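PDB 4TKT: AT-less polyketide synthase from Streptomyces platensis subsp. rosaceus, which probably catalyses decarboxylative Claisen condensation of acyl and malonyl-type units, as a ketosynthase domain extending the polyketide chain in isomigrastatin biosynthesis. Local coordinates for residues I496-Q501 with G594-K599. Residues are numbered along the deposited sequence; the frame is centred on the assembly and turned at random.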
ATOM      1  N   ILE A 496     -20.302  -1.135  10.616  1.00 52.87           N
ATOM      2  CA  ILE A 496     -19.959   0.211  10.170  1.00 38.86           C
ATOM      3  C   ILE A 496     -19.803   1.163  11.349  1.00 38.27           C
ATOM      4  O   ILE A 496     -18.813   1.886  11.447  1.00 37.60           O
ATOM      5  CB  ILE A 496     -21.022   0.767   9.206  1.00 39.32           C
ATOM      6  CG1 ILE A 496     -21.044  -0.051   7.914  1.00 47.36           C
ATOM      7  CG2 ILE A 496     -20.756   2.231   8.901  1.00 38.76           C
ATOM      8  CD1 ILE A 496     -22.170   0.316   6.981  1.00 46.57           C
ATOM      9  N   ALA A 497     -20.785   1.149  12.246  1.00 38.60           N
ATOM     10  CA  ALA A 497     -20.769   2.012  13.421  1.00 38.19           C
ATOM     11  C   ALA A 497     -19.564   1.723  14.307  1.00 38.15           C
ATOM     12  O   ALA A 497     -18.890   2.642  14.765  1.00 37.18           O
ATOM     13  CB  ALA A 497     -22.060   1.851  14.213  1.00 40.87           C
ATOM     14  N   TYR A 498     -19.296   0.443  14.537  1.00 38.09           N
ATOM     15  CA  TYR A 498     -18.177   0.035  15.379  1.00 43.19           C
ATOM     16  C   TYR A 498     -16.843   0.495  14.797  1.00 42.75           C
ATOM     17  O   TYR A 498     -15.987   1.019  15.516  1.00 43.29           O
ATOM     18  CB  TYR A 498     -18.175  -1.485  15.562  1.00 38.42           C
ATOM     19  CG  TYR A 498     -17.032  -2.000  16.405  1.00 45.57           C
ATOM     20  CD1 TYR A 498     -17.040  -1.850  17.786  1.00 44.97           C
ATOM     21  CD2 TYR A 498     -15.948  -2.645  15.822  1.00 38.06           C
ATOM     22  CE1 TYR A 498     -15.998  -2.321  18.562  1.00 46.53           C
ATOM     23  CE2 TYR A 498     -14.901  -3.121  16.590  1.00 37.94           C
ATOM     24  CZ  TYR A 498     -14.931  -2.955  17.960  1.00 49.75           C
ATOM     25  OH  TYR A 498     -13.894  -3.424  18.734  1.00 48.94           O
ATOM     26  N   THR A 499     -16.678   0.302  13.492  1.00 37.12           N
ATOM     27  CA  THR A 499     -15.456   0.694  12.801  1.00 36.54           C
ATOM     28  C   THR A 499     -15.205   2.198  12.915  1.00 45.13           C
ATOM     29  O   THR A 499     -14.084   2.629  13.179  1.00 45.37           O
ATOM     30  CB  THR A 499     -15.500   0.295  11.308  1.00 36.76           C
ATOM     31  OG1 THR A 499     -15.658  -1.126  11.191  1.00 43.38           O
ATOM     32  CG2 THR A 499     -14.221   0.707  10.602  1.00 36.18           C
ATOM     33  N   LEU A 500     -16.255   2.991  12.735  1.00 36.18           N
ATOM     34  CA  LEU A 500     -16.123   4.445  12.760  1.00 40.72           C
ATOM     35  C   LEU A 500     -15.947   4.998  14.171  1.00 35.58           C
ATOM     36  O   LEU A 500     -15.493   6.129  14.354  1.00 35.24           O
ATOM     37  CB  LEU A 500     -17.335   5.093  12.096  1.00 39.85           C
ATOM     38  CG  LEU A 500     -17.426   4.844  10.593  1.00 36.39           C
ATOM     39  CD1 LEU A 500     -18.749   5.340  10.042  1.00 43.52           C
ATOM     40  CD2 LEU A 500     -16.261   5.516   9.890  1.00 35.92           C
ATOM     41  N   GLN A 501     -16.305   4.198  15.168  1.00 37.69           N
ATOM     42  CA  GLN A 501     -16.177   4.620  16.557  1.00 37.69           C
ATOM     43  C   GLN A 501     -14.764   4.403  17.084  1.00 40.62           C
ATOM     44  O   GLN A 501     -14.092   5.350  17.492  1.00 41.56           O
ATOM     45  CB  GLN A 501     -17.182   3.873  17.438  1.00 36.34           C
ATOM     46  CG  GLN A 501     -18.606   4.387  17.330  1.00 36.65           C
ATOM     47  CD  GLN A 501     -19.598   3.494  18.041  1.00 43.93           C
ATOM     48  OE1 GLN A 501     -19.224   2.696  18.900  1.00 49.69           O
ATOM     49  NE2 GLN A 501     -20.871   3.617  17.680  1.00 41.13           N
ATOM     50  N   GLY A 594     -22.032  -8.193  24.079  1.00 71.89           N
ATOM     51  CA  GLY A 594     -21.636  -9.565  23.817  1.00 81.39           C
ATOM     52  C   GLY A 594     -20.411  -9.649  22.929  1.00 92.27           C
ATOM     53  O   GLY A 594     -19.332  -9.197  23.315  1.00 99.52           O
ATOM     54  N   PRO A 595     -20.569 -10.234  21.730  1.00 94.78           N
ATOM     55  CA  PRO A 595     -19.485 -10.340  20.745  1.00 89.58           C
ATOM     56  C   PRO A 595     -19.253  -9.023  20.003  1.00 86.59           C
ATOM     57  O   PRO A 595     -20.214  -8.339  19.654  1.00 84.00           O
ATOM     58  CB  PRO A 595     -19.989 -11.427  19.793  1.00 87.04           C
ATOM     59  CG  PRO A 595     -21.475 -11.303  19.853  1.00 87.58           C
ATOM     60  CD  PRO A 595     -21.807 -10.885  21.265  1.00 91.84           C
ATOM     61  N   LYS A 596     -17.991  -8.676  19.769  1.00 83.31           N
ATOM     62  CA  LYS A 596     -17.654  -7.414  19.115  1.00 75.93           C
ATOM     63  C   LYS A 596     -17.883  -7.468  17.608  1.00 68.62           C
ATOM     64  O   LYS A 596     -17.538  -8.455  16.960  1.00 67.10           O
ATOM     65  CB  LYS A 596     -16.202  -7.031  19.407  1.00 72.30           C
ATOM     66  CG  LYS A 596     -15.967  -6.564  20.831  1.00 70.36           C
ATOM     67  CD  LYS A 596     -14.504  -6.252  21.081  1.00 66.28           C
ATOM     68  CE  LYS A 596     -14.311  -5.586  22.434  1.00 66.78           C
ATOM     69  NZ  LYS A 596     -14.862  -6.406  23.548  1.00 72.52           N
ATOM     70  N   PRO A 597     -18.469  -6.398  17.049  1.00 62.94           N
ATOM     71  CA  PRO A 597     -18.728  -6.297  15.608  1.00 57.17           C
ATOM     72  C   PRO A 597     -17.439  -6.342  14.800  1.00 57.94           C
ATOM     73  O   PRO A 597     -16.366  -6.073  15.340  1.00 64.21           O
ATOM     74  CB  PRO A 597     -19.413  -4.933  15.465  1.00 53.19           C
ATOM     75  CG  PRO A 597     -19.952  -4.629  16.822  1.00 55.17           C
ATOM     76  CD  PRO A 597     -18.969  -5.222  17.780  1.00 59.92           C
ATOM     77  N   ARG A 598     -17.546  -6.682  13.521  1.00 52.14           N
ATOM     78  CA  ARG A 598     -16.374  -6.763  12.662  1.00 48.98           C
ATOM     79  C   ARG A 598     -15.909  -5.377  12.237  1.00 46.91           C
ATOM     80  O   ARG A 598     -16.722  -4.485  12.004  1.00 47.68           O
ATOM     81  CB  ARG A 598     -16.666  -7.602  11.415  1.00 49.43           C
ATOM     82  CG  ARG A 598     -17.230  -8.984  11.681  1.00 64.12           C
ATOM     83  CD  ARG A 598     -17.285  -9.790  10.390  1.00 80.13           C
ATOM     84  NE  ARG A 598     -17.754  -8.981   9.267  1.00 91.13           N
ATOM     85  CZ  ARG A 598     -17.779  -9.392   8.003  1.00 97.89           C
ATOM     86  NH1 ARG A 598     -17.361 -10.612   7.691  1.00 98.56           N
ATOM     87  NH2 ARG A 598     -18.221  -8.584   7.049  1.00100.48           N
ATOM     88  N   LYS A 599     -14.598  -5.196  12.142  1.00 48.25           N
ATOM     89  CA  LYS A 599     -14.062  -4.011  11.495  1.00 44.97           C
ATOM     90  C   LYS A 599     -14.211  -4.202   9.992  1.00 45.93           C
ATOM     91  O   LYS A 599     -14.035  -5.309   9.487  1.00 45.30           O
ATOM     92  CB  LYS A 599     -12.604  -3.782  11.884  1.00 41.23           C
ATOM     93  CG  LYS A 599     -12.417  -3.400  13.338  1.00 41.44           C
ATOM     94  CD  LYS A 599     -10.976  -3.567  13.776  1.00 41.26           C
ATOM     95  CE  LYS A 599     -10.808  -3.192  15.239  1.00 51.58           C
ATOM     96  NZ  LYS A 599      -9.628  -3.861  15.857  1.00 55.58           N
TER
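One face of the Tyr-498 ring is covered by Pro-597, whose CD sits 4.1 Å from the ring centroid and 19° off the ring normal, a CH-pi contact displaced toward the rim. On the same side, beyond the CD2/CE2 rim, Pro-597 O lies 3.5 Å from Tyr-498 CD2. The proline ring crosses the tyrosine side chain nearly at a right angle, and its CB also meets Tyr-498 CB at 3.7 Å. At the ring edge, near the plane, lies CG of Lys-599, 4.1 Å from Tyr-498 CE2. Beyond the two segments, His-591 packs edge-to-face with the same tyrosine. With CG anti to the backbone N (chi1 179°), the ring reaches out from helix 493-502 beneath the loop, and its OH ends 3.7 Å from Lys-596 CD. Were Tyr-498 an alanine, the Pro-597 ring would probably lose its aromatic partner, leaving a gap between helix and loop. Thr-499 OG1 approaches Lys-599 CA at 3.3 Å; it bonds back to Asp-495 O within its own helix and reaches the loop at Val-600 N. Lys-599 NZ instead pairs with Asp-269, outside this helix. No hydrogen bond links 496-501 and 594-599 directly. Proline-on-tyrosine packing, with the Thr-499 to Val-600 and Arg-598 N to Asp-495 OD1 bonds, fastens the loop after helix 573-580 onto a helix of the RhiE-like KS-MAT linker domain, the region accompanying the thiolase-fold ketosynthase.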